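Local coordinates for centrosomal protein 120 (PDB 6EWH), which is a centrosomal protein that probably supports centriole and cilium formation, represented here by its second C2 domain, at residues D29-A40 against T171-E182; S120-L131 against A143-P154. The protein carries 1 engineered substitution. All blocks are in the same frame, centred on the assembly; numbering follows the deposited sequence.

After the short strands 10-13 and 18-21, the chain lays down 29-40, then builds most of the remaining domain before 171-182 returns to pair with it. Contact 1 closes a loop of 130 intervening residues. Contact 2 is nested inside that loop and closes a shorter one, with 11 residues between 120-131 and 143-154. Contact 1 lies within the mixed sheet; contact 2 joins that sheet's outermost strand, 143-150, to strand 119-126 at the border of the four-stranded antiparallel sheet. The contacts meet where strands 143-150 and 171-180 run side by side: L172 N probably bonds to F149 O, and the hydroxyls of T177 and T144 probably bond to each other.

Contact 1: residues D29-A40 against T171-E182; sequences DMFVLSVTVAFA and TLGVAVTLRREE
The carbonyl oxygen of M30 is gripped twice: E181 N donates to M30 O at 2.9 Å from above the carbonyl plane, and a water donates to M30 O at 2.8 Å. The same water accepts from R180 NH1 and donates to E182 OE1, tying the end of 171-182 to the start of 29-40. R180 NH1 also makes a salt bridge to D29 OD2 (3.1 Å), meeting the oxygen 52° out of the carboxylate plane, while R180 NH2 is salt-bridged to D139. The extended R180 chain runs alongside F31, with R180 CG 3.6 Å from F31 CE2 and the ring and guanidinium planes 30° apart. A leucine in place of R180 would probably leave D29 and D139 without their shared cationic mate.

Further along, V32 CG2 makes a van der Waals approach to one face of the R179 guanidinium, 3.9 Å from R179 NH2, while R179 NH1 is hydrogen-bonded to V183 O. Paired backbone bonds repeat at V32/R179, S34/T177 and T36/A175. On one face L33 and V35 pack against strand 60-66, V174 and V176 against strand 143-150, and L178 reaches helix 97-105. V35 CG1 touches V174 CG1 at 4.0 Å, the side chains crossing at a slant.

The register slips at A38 and F39, which both face G173: A38 N donates to G173 O at 2.8 Å, whereas G173 N donates to F39 O, consistent with a classic beta bulge. F39 CG sits between its own N and carbonyl carbon (chi1 67°), swinging the ring over G173 in a CH-pi contact, G173 CA lying 3.9 Å from the F39 ring centroid. The pair sits inside the mixed sheet, whose L33 and V35 face packs on the second sheet, as expected of a C2-domain beta sandwich.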
loop_
_atom_site.group_PDB
_atom_site.type_symbol
_atom_site.label_atom_id
_atom_site.label_comp_id
_atom_site.label_asym_id
_atom_site.label_seq_id
_atom_site.Cartn_x
_atom_site.Cartn_y
_atom_site.Cartn_z
ATOM N N ASP A 29 23.617 2.176 4.281
ATOM C CA ASP A 29 22.933 1.189 5.102
ATOM C C ASP A 29 21.724 0.620 4.366
ATOM O O ASP A 29 21.112 1.286 3.533
ATOM C CB ASP A 29 22.477 1.816 6.418
ATOM C CG ASP A 29 23.638 2.332 7.253
ATOM O OD1 ASP A 29 24.774 1.848 7.058
ATOM O OD2 ASP A 29 23.414 3.217 8.103
ATOM N N MET A 30 21.393 -0.628 4.670
ATOM C CA MET A 30 20.266 -1.297 4.027
ATOM C C MET A 30 19.001 -1.185 4.860
ATOM O O MET A 30 19.025 -1.374 6.079
ATOM C CB MET A 30 20.592 -2.772 3.804
ATOM C CG MET A 30 21.733 -2.990 2.822
ATOM S SD MET A 30 21.533 -2.135 1.241
ATOM C CE MET A 30 19.913 -2.703 0.736
ATOM N N PHE A 31 17.894 -0.885 4.176
ATOM C CA PHE A 31 16.570 -0.769 4.771
ATOM C C PHE A 31 15.569 -1.564 3.948
ATOM O O PHE A 31 15.785 -1.833 2.764
ATOM C CB PHE A 31 16.113 0.705 4.780
ATOM C CG PHE A 31 17.000 1.603 5.598
ATOM C CD1 PHE A 31 18.155 2.160 5.048
ATOM C CD2 PHE A 31 16.697 1.880 6.923
ATOM C CE1 PHE A 31 18.976 2.993 5.812
ATOM C CE2 PHE A 31 17.524 2.696 7.686
ATOM C CZ PHE A 31 18.650 3.252 7.129
ATOM N N VAL A 32 14.450 -1.914 4.578
ATOM C CA VAL A 32 13.338 -2.581 3.906
ATOM C C VAL A 32 12.081 -1.741 4.120
ATOM O O VAL A 32 11.747 -1.395 5.260
ATOM C CB VAL A 32 13.130 -4.019 4.418
ATOM C CG1 VAL A 32 11.976 -4.683 3.670
ATOM C CG2 VAL A 32 14.410 -4.821 4.243
ATOM N N LEU A 33 11.403 -1.409 3.027
ATOM C CA LEU A 33 10.119 -0.716 3.057
ATOM C C LEU A 33 9.065 -1.695 2.550
ATOM O O LEU A 33 9.209 -2.248 1.453
ATOM C CB LEU A 33 10.191 0.503 2.150
ATOM C CG LEU A 33 8.881 1.270 1.990
ATOM C CD1 LEU A 33 8.436 1.896 3.320
ATOM C CD2 LEU A 33 9.070 2.368 0.945
ATOM N N SER A 34 8.015 -1.927 3.344
ATOM C CA SER A 34 7.057 -2.969 3.013
ATOM C C SER A 34 5.629 -2.470 3.151
ATOM O O SER A 34 5.320 -1.581 3.955
ATOM C CB SER A 34 7.219 -4.219 3.889
ATOM O OG SER A 34 6.970 -3.923 5.243
ATOM N N VAL A 35 4.762 -3.060 2.333
ATOM C CA VAL A 35 3.326 -2.786 2.342
ATOM C C VAL A 35 2.617 -4.124 2.483
ATOM O O VAL A 35 2.893 -5.059 1.720
ATOM C CB VAL A 35 2.884 -2.112 1.036
ATOM C CG1 VAL A 35 1.362 -1.870 1.050
ATOM C CG2 VAL A 35 3.627 -0.806 0.832
ATOM N N THR A 36 1.706 -4.223 3.447
ATOM C CA THR A 36 0.937 -5.445 3.662
ATOM C C THR A 36 -0.540 -5.111 3.542
ATOM O O THR A 36 -1.039 -4.208 4.230
ATOM C CB THR A 36 1.212 -6.053 5.038
ATOM O OG1 THR A 36 2.602 -6.318 5.181
ATOM C CG2 THR A 36 0.408 -7.356 5.206
ATOM N N VAL A 37 -1.229 -5.824 2.663
ATOM C CA VAL A 37 -2.685 -5.772 2.589
ATOM C C VAL A 37 -3.225 -6.945 3.397
ATOM O O VAL A 37 -2.960 -8.113 3.087
ATOM C CB VAL A 37 -3.200 -5.749 1.140
ATOM C CG1 VAL A 37 -2.705 -4.485 0.433
ATOM C CG2 VAL A 37 -2.798 -7.008 0.350
ATOM N N ALA A 38 -3.943 -6.631 4.472
ATOM C CA ALA A 38 -4.266 -7.611 5.508
ATOM C C ALA A 38 -5.682 -8.176 5.449
ATOM O O ALA A 38 -5.873 -9.369 5.727
ATOM C CB ALA A 38 -4.001 -7.010 6.893
ATOM N N PHE A 39 -6.681 -7.361 5.112
ATOM C CA PHE A 39 -8.078 -7.791 5.122
ATOM C C PHE A 39 -8.893 -6.684 4.464
ATOM O O PHE A 39 -8.388 -5.585 4.219
ATOM C CB PHE A 39 -8.592 -8.024 6.547
ATOM C CG PHE A 39 -8.685 -6.766 7.370
ATOM C CD1 PHE A 39 -7.613 -6.334 8.128
ATOM C CD2 PHE A 39 -9.857 -6.018 7.392
ATOM C CE1 PHE A 39 -7.699 -5.180 8.890
ATOM C CE2 PHE A 39 -9.943 -4.861 8.139
ATOM C CZ PHE A 39 -8.864 -4.443 8.890
ATOM N N ALA A 40 -10.169 -6.981 4.195
ATOM C CA ALA A 40 -11.063 -5.980 3.631
ATOM C C ALA A 40 -12.490 -6.312 4.033
ATOM O O ALA A 40 -12.815 -7.459 4.344
ATOM C CB ALA A 40 -10.970 -5.937 2.105
ATOM N N THR A 171 -13.463 -0.941 3.201
ATOM C CA THR A 171 -12.322 -0.734 4.065
ATOM C C THR A 171 -11.251 -1.754 3.703
ATOM O O THR A 171 -11.576 -2.910 3.418
ATOM C CB THR A 171 -12.794 -0.947 5.501
ATOM O OG1 THR A 171 -13.838 -0.003 5.792
ATOM C CG2 THR A 171 -11.669 -0.780 6.472
ATOM N N LEU A 172 -9.996 -1.314 3.723
ATOM C CA LEU A 172 -8.843 -2.182 3.466
ATOM C C LEU A 172 -7.857 -2.012 4.609
ATOM O O LEU A 172 -7.383 -0.901 4.860
ATOM C CB LEU A 172 -8.169 -1.783 2.152
ATOM C CG LEU A 172 -6.980 -2.651 1.728
ATOM C CD1 LEU A 172 -7.461 -4.065 1.466
ATOM C CD2 LEU A 172 -6.318 -2.082 0.497
ATOM N N GLY A 173 -7.542 -3.105 5.298
ATOM C CA GLY A 173 -6.511 -3.052 6.318
ATOM C C GLY A 173 -5.125 -3.076 5.694
ATOM O O GLY A 173 -4.809 -3.999 4.940
ATOM N N VAL A 174 -4.321 -2.043 5.946
ATOM C CA VAL A 174 -2.975 -1.936 5.378
ATOM C C VAL A 174 -1.980 -1.638 6.488
ATOM O O VAL A 174 -2.247 -0.821 7.373
ATOM C CB VAL A 174 -2.906 -0.827 4.314
ATOM C CG1 VAL A 174 -1.523 -0.773 3.666
ATOM C CG2 VAL A 174 -3.980 -1.013 3.256
ATOM N N ALA A 175 -0.806 -2.259 6.408
ATOM C CA ALA A 175 0.315 -1.898 7.258
ATOM C C ALA A 175 1.488 -1.532 6.366
ATOM O O ALA A 175 1.851 -2.300 5.469
ATOM C CB ALA A 175 0.715 -3.068 8.160
ATOM N N VAL A 176 2.074 -0.366 6.600
ATOM C CA VAL A 176 3.305 0.043 5.932
ATOM C C VAL A 176 4.401 0.110 6.983
ATOM O O VAL A 176 4.199 0.675 8.062
ATOM C CB VAL A 176 3.152 1.385 5.192
ATOM C CG1 VAL A 176 2.143 1.251 4.057
ATOM C CG2 VAL A 176 2.747 2.503 6.154
ATOM N N THR A 177 5.559 -0.480 6.674
ATOM C CA THR A 177 6.633 -0.603 7.656
ATOM C C THR A 177 7.968 -0.202 7.044
ATOM O O THR A 177 8.243 -0.492 5.879
ATOM C CB THR A 177 6.707 -2.063 8.161
ATOM O OG1 THR A 177 5.536 -2.360 8.927
ATOM C CG2 THR A 177 7.941 -2.304 9.044
ATOM N N LEU A 178 8.785 0.491 7.830
ATOM C CA LEU A 178 10.167 0.777 7.468
ATOM C C LEU A 178 11.069 0.219 8.558
ATOM O O LEU A 178 10.799 0.411 9.745
ATOM C CB LEU A 178 10.374 2.285 7.339
ATOM C CG LEU A 178 11.799 2.734 7.009
ATOM C CD1 LEU A 178 12.212 2.288 5.605
ATOM C CD2 LEU A 178 11.956 4.230 7.163
ATOM N N ARG A 179 12.135 -0.482 8.162
ATOM C CA ARG A 179 13.077 -0.980 9.156
ATOM C C ARG A 179 14.462 -1.071 8.540
ATOM O O ARG A 179 14.606 -1.218 7.323
ATOM C CB ARG A 179 12.651 -2.356 9.686
ATOM C CG ARG A 179 12.602 -3.433 8.622
ATOM C CD ARG A 179 12.031 -4.728 9.170
ATOM N NE ARG A 179 11.980 -5.757 8.133
ATOM C CZ ARG A 179 13.022 -6.479 7.742
ATOM N NH1 ARG A 179 14.214 -6.300 8.293
ATOM N NH2 ARG A 179 12.871 -7.387 6.783
ATOM N N ARG A 180 15.478 -1.000 9.391
ATOM C CA ARG A 180 16.802 -1.422 8.964
ATOM C C ARG A 180 16.749 -2.898 8.618
ATOM O O ARG A 180 16.025 -3.675 9.246
ATOM C CB ARG A 180 17.823 -1.199 10.079
ATOM C CG ARG A 180 18.226 0.249 10.267
ATOM C CD ARG A 180 19.390 0.332 11.253
ATOM N NE ARG A 180 19.887 1.683 11.512
ATOM C CZ ARG A 180 20.714 2.350 10.709
ATOM N NH1 ARG A 180 21.132 1.805 9.576
ATOM N NH2 ARG A 180 21.129 3.569 11.043
ATOM N N GLU A 181 17.497 -3.280 7.590
ATOM C CA GLU A 181 17.413 -4.650 7.114
ATOM C C GLU A 181 17.816 -5.644 8.195
ATOM O O GLU A 181 17.245 -6.742 8.273
ATOM C CB GLU A 181 18.280 -4.816 5.872
ATOM C CG GLU A 181 18.147 -6.183 5.236
ATOM C CD GLU A 181 18.612 -6.171 3.810
ATOM O OE1 GLU A 181 19.836 -6.054 3.590
ATOM O OE2 GLU A 181 17.748 -6.268 2.915
ATOM N N GLU A 182 18.765 -5.267 9.050
ATOM C CA GLU A 182 19.221 -6.138 10.124
ATOM C C GLU A 182 18.336 -6.090 11.370
ATOM O O GLU A 182 18.604 -6.829 12.324
ATOM C CB GLU A 182 20.678 -5.823 10.478
ATOM C CG GLU A 182 20.887 -4.520 11.237
ATOM C CD GLU A 182 21.037 -3.310 10.333
ATOM O OE1 GLU A 182 20.664 -3.391 9.142
ATOM O OE2 GLU A 182 21.544 -2.273 10.817
HETATM O O HOH W 1 22.049 5.204 8.606
HETATM O O HOH W 2 20.714 -0.682 8.216
HETATM O O HOH W 3 4.204 -4.109 5.669
#

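Contact 2: residues S120-L131 against A143-P154; sequences SLGSTDVSLSAL and ATVESAFILQPP. Engineered in segment 143-154: S147 (natural residue Gly).
T124 carries OG1 anti to its own nitrogen (chi1 -169°), and F149 holds CG beside its nitrogen (chi1 -68°); these two torsions bring the hydroxyl against F149 CB and swing the ring toward V126. T124 OG1 donates to I150 O at 2.7 Å, approaching from well above the carbonyl plane. The T124 and F149 side chains cross at about a right angle, with T124 OG1 3.3 Å from F149 CB. V126 CG2 lies over one face of the F149 ring in a CH-pi contact, 4.0 Å from the F149 ring centroid and almost exactly on the ring normal.

Toward the proline end the backbones meet in a single antiparallel bridge. Q152 N donates to S123 O at 2.8 Å, and S123 N returns a bond to Q152 O at 3.0 Å. L151 tucks in beside this bridge, its CD2 3.6 Å from S123 C.

At the other end the strand gives way to a helix N-capped by S127, whose OG accepts from A130 N. L131 extends its CD1 to within 3.4 Å of A143 O, and V145 CG2 rests 3.7 Å from L131 CA.

Strands 120-126 and 143-150 run roughly antiparallel (135° between their N-to-C directions). Strand 119-126, bonded to strand 110-116 with a classic bulge at L121 and G122 facing L114, borders its own sheet, and V126 and V145 both pack on V176 of strand 171-180 in the other.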
loop_
_atom_site.group_PDB
_atom_site.type_symbol
_atom_site.label_atom_id
_atom_site.label_comp_id
_atom_site.label_asym_id
_atom_site.label_seq_id
_atom_site.Cartn_x
_atom_site.Cartn_y
_atom_site.Cartn_z
ATOM N N SER A 120 -10.084 0.005 -12.267
ATOM C CA SER A 120 -10.017 0.322 -10.850
ATOM C C SER A 120 -11.434 0.544 -10.343
ATOM O O SER A 120 -12.168 1.382 -10.878
ATOM C CB SER A 120 -9.164 1.564 -10.603
ATOM O OG SER A 120 -9.229 1.940 -9.239
ATOM N N LEU A 121 -11.818 -0.218 -9.331
ATOM C CA LEU A 121 -13.100 -0.042 -8.669
ATOM C C LEU A 121 -13.031 0.955 -7.528
ATOM O O LEU A 121 -14.069 1.447 -7.077
ATOM C CB LEU A 121 -13.550 -1.384 -8.102
ATOM C CG LEU A 121 -13.835 -2.466 -9.141
ATOM C CD1 LEU A 121 -14.188 -3.769 -8.452
ATOM C CD2 LEU A 121 -14.966 -2.016 -10.047
ATOM N N GLY A 122 -11.846 1.261 -7.043
ATOM C CA GLY A 122 -11.734 2.183 -5.941
ATOM C C GLY A 122 -10.302 2.230 -5.481
ATOM O O GLY A 122 -9.522 1.326 -5.795
ATOM N N SER A 123 -9.933 3.280 -4.757
ATOM C CA SER A 123 -8.567 3.394 -4.285
ATOM C C SER A 123 -8.555 4.059 -2.921
ATOM O O SER A 123 -9.527 4.685 -2.491
ATOM C CB SER A 123 -7.686 4.157 -5.280
ATOM O OG SER A 123 -8.096 5.510 -5.369
ATOM N N THR A 124 -7.434 3.922 -2.237
ATOM C CA THR A 124 -7.276 4.586 -0.957
ATOM C C THR A 124 -5.860 5.132 -0.866
ATOM O O THR A 124 -4.928 4.584 -1.460
ATOM C CB THR A 124 -7.625 3.649 0.217
ATOM O OG1 THR A 124 -7.716 4.409 1.428
ATOM C CG2 THR A 124 -6.571 2.557 0.386
ATOM N N ASP A 125 -5.719 6.236 -0.141
ATOM C CA ASP A 125 -4.445 6.920 0.036
ATOM C C ASP A 125 -3.800 6.455 1.329
ATOM O O ASP A 125 -4.410 6.554 2.400
ATOM C CB ASP A 125 -4.683 8.428 0.171
ATOM C CG ASP A 125 -4.798 9.128 -1.155
ATOM O OD1 ASP A 125 -5.296 8.513 -2.114
ATOM O OD2 ASP A 125 -4.378 10.301 -1.234
ATOM N N VAL A 126 -2.555 5.991 1.237
ATOM C CA VAL A 126 -1.794 5.549 2.400
ATOM C C VAL A 126 -0.552 6.422 2.505
ATOM O O VAL A 126 0.305 6.406 1.614
ATOM C CB VAL A 126 -1.424 4.064 2.301
ATOM C CG1 VAL A 126 -0.652 3.649 3.526
ATOM C CG2 VAL A 126 -2.693 3.225 2.156
ATOM N N SER A 127 -0.454 7.185 3.581
ATOM C CA SER A 127 0.591 8.193 3.681
ATOM C C SER A 127 1.934 7.534 3.960
ATOM O O SER A 127 2.072 6.778 4.926
ATOM C CB SER A 127 0.254 9.167 4.800
ATOM O OG SER A 127 1.287 10.123 4.958
ATOM N N LEU A 128 2.926 7.827 3.122
ATOM C CA LEU A 128 4.288 7.461 3.478
ATOM C C LEU A 128 4.913 8.489 4.406
ATOM O O LEU A 128 5.768 8.131 5.223
ATOM C CB LEU A 128 5.153 7.285 2.231
ATOM C CG LEU A 128 4.739 6.148 1.298
ATOM C CD1 LEU A 128 5.609 6.151 0.066
ATOM C CD2 LEU A 128 4.820 4.809 2.011
ATOM N N SER A 129 4.518 9.760 4.288
ATOM C CA SER A 129 5.047 10.767 5.202
ATOM C C SER A 129 4.634 10.485 6.639
ATOM O O SER A 129 5.396 10.770 7.571
ATOM C CB SER A 129 4.613 12.171 4.771
ATOM O OG SER A 129 3.208 12.320 4.841
ATOM N N ALA A 130 3.438 9.924 6.844
ATOM C CA ALA A 130 3.029 9.529 8.187
ATOM C C ALA A 130 3.990 8.501 8.758
ATOM O O ALA A 130 4.356 8.564 9.938
ATOM C CB ALA A 130 1.611 8.952 8.161
ATOM N N LEU A 131 4.419 7.555 7.920
ATOM C CA LEU A 131 5.362 6.533 8.350
ATOM C C LEU A 131 6.715 7.152 8.673
ATOM O O LEU A 131 7.330 6.828 9.697
ATOM C CB LEU A 131 5.498 5.484 7.250
ATOM C CG LEU A 131 6.620 4.468 7.455
ATOM C CD1 LEU A 131 6.426 3.672 8.754
ATOM C CD2 LEU A 131 6.696 3.534 6.256
ATOM N N ALA A 143 9.423 0.662 12.255
ATOM C CA ALA A 143 8.341 1.632 12.389
ATOM C C ALA A 143 7.196 1.207 11.479
ATOM O O ALA A 143 7.426 0.873 10.314
ATOM C CB ALA A 143 8.818 3.026 11.977
ATOM N N THR A 144 5.963 1.234 11.999
ATOM C CA THR A 144 4.814 0.742 11.245
ATOM C C THR A 144 3.618 1.662 11.428
ATOM O O THR A 144 3.316 2.094 12.548
ATOM C CB THR A 144 4.406 -0.670 11.701
ATOM O OG1 THR A 144 5.475 -1.580 11.445
ATOM C CG2 THR A 144 3.159 -1.146 10.951
ATOM N N VAL A 145 2.935 1.947 10.323
ATOM C CA VAL A 145 1.614 2.564 10.345
ATOM C C VAL A 145 0.635 1.496 9.893
ATOM O O VAL A 145 0.765 0.958 8.791
ATOM C CB VAL A 145 1.533 3.786 9.425
ATOM C CG1 VAL A 145 0.112 4.327 9.416
ATOM C CG2 VAL A 145 2.488 4.854 9.901
ATOM N N GLU A 146 -0.333 1.180 10.744
ATOM C CA GLU A 146 -1.317 0.157 10.439
ATOM C C GLU A 146 -2.683 0.780 10.658
ATOM O O GLU A 146 -2.920 1.391 11.703
ATOM C CB GLU A 146 -1.133 -1.026 11.388
ATOM C CG GLU A 146 -1.912 -2.260 11.009
ATOM C CD GLU A 146 -1.435 -3.486 11.763
ATOM O OE1 GLU A 146 -0.847 -3.324 12.856
ATOM O OE2 GLU A 146 -1.637 -4.608 11.255
ATOM N N SER A 147 -3.564 0.668 9.672
ATOM C CA SER A 147 -4.877 1.270 9.832
ATOM C C SER A 147 -5.865 0.602 8.893
ATOM O O SER A 147 -5.500 -0.169 8.001
ATOM C CB SER A 147 -4.827 2.784 9.591
ATOM O OG SER A 147 -6.011 3.404 10.059
ATOM N N ALA A 148 -7.133 0.925 9.106
ATOM C CA ALA A 148 -8.211 0.537 8.213
ATOM C C ALA A 148 -8.484 1.741 7.321
ATOM O O ALA A 148 -8.969 2.778 7.789
ATOM C CB ALA A 148 -9.442 0.156 9.031
ATOM N N PHE A 149 -8.155 1.612 6.047
ATOM C CA PHE A 149 -8.266 2.707 5.099
ATOM C C PHE A 149 -9.530 2.550 4.264
ATOM O O PHE A 149 -9.921 1.433 3.913
ATOM C CB PHE A 149 -7.024 2.705 4.209
ATOM C CG PHE A 149 -5.759 3.072 4.942
ATOM C CD1 PHE A 149 -5.401 4.400 5.099
ATOM C CD2 PHE A 149 -4.937 2.095 5.487
ATOM C CE1 PHE A 149 -4.237 4.753 5.773
ATOM C CE2 PHE A 149 -3.769 2.442 6.169
ATOM C CZ PHE A 149 -3.421 3.768 6.313
ATOM N N ILE A 150 -10.197 3.671 3.969
ATOM C CA ILE A 150 -11.445 3.647 3.214
ATOM C C ILE A 150 -11.160 3.710 1.720
ATOM O O ILE A 150 -10.440 4.599 1.250
ATOM C CB ILE A 150 -12.360 4.803 3.639
ATOM C CG1 ILE A 150 -12.526 4.796 5.151
ATOM C CG2 ILE A 150 -13.695 4.697 2.915
ATOM C CD1 ILE A 150 -13.246 3.587 5.666
ATOM N N LEU A 151 -11.750 2.786 0.966
ATOM C CA LEU A 151 -11.645 2.787 -0.486
ATOM C C LEU A 151 -12.721 3.697 -1.074
ATOM O O LEU A 151 -13.898 3.582 -0.721
ATOM C CB LEU A 151 -11.791 1.371 -1.040
ATOM C CG LEU A 151 -10.575 0.465 -0.780
ATOM C CD1 LEU A 151 -10.990 -1.016 -0.896
ATOM C CD2 LEU A 151 -9.443 0.779 -1.743
ATOM N N GLN A 152 -12.312 4.588 -1.976
ATOM C CA GLN A 152 -13.216 5.536 -2.618
ATOM C C GLN A 152 -13.391 5.165 -4.079
ATOM O O GLN A 152 -12.390 5.006 -4.792
ATOM C CB GLN A 152 -12.643 6.965 -2.528
ATOM C CG GLN A 152 -12.535 7.513 -1.115
ATOM C CD GLN A 152 -13.889 7.769 -0.489
ATOM O OE1 GLN A 152 -14.905 7.780 -1.176
ATOM N NE2 GLN A 152 -13.912 7.973 0.822
ATOM N N PRO A 153 -14.624 5.078 -4.572
ATOM C CA PRO A 153 -14.845 4.825 -6.001
ATOM C C PRO A 153 -14.485 6.052 -6.820
ATOM O O PRO A 153 -14.507 7.184 -6.312
ATOM C CB PRO A 153 -16.353 4.554 -6.071
ATOM C CG PRO A 153 -16.913 5.355 -4.943
ATOM C CD PRO A 153 -15.889 5.254 -3.837
ATOM N N PRO A 154 -14.170 5.876 -8.104
ATOM C CA PRO A 154 -13.762 7.016 -8.934
ATOM C C PRO A 154 -14.915 7.902 -9.394
ATOM O O PRO A 154 -14.666 8.931 -10.033
ATOM C CB PRO A 154 -13.080 6.330 -10.127
ATOM C CG PRO A 154 -13.793 5.024 -10.253
ATOM C CD PRO A 154 -14.156 4.602 -8.848
HETATM O O HOH W 4 -10.763 5.884 -6.485
#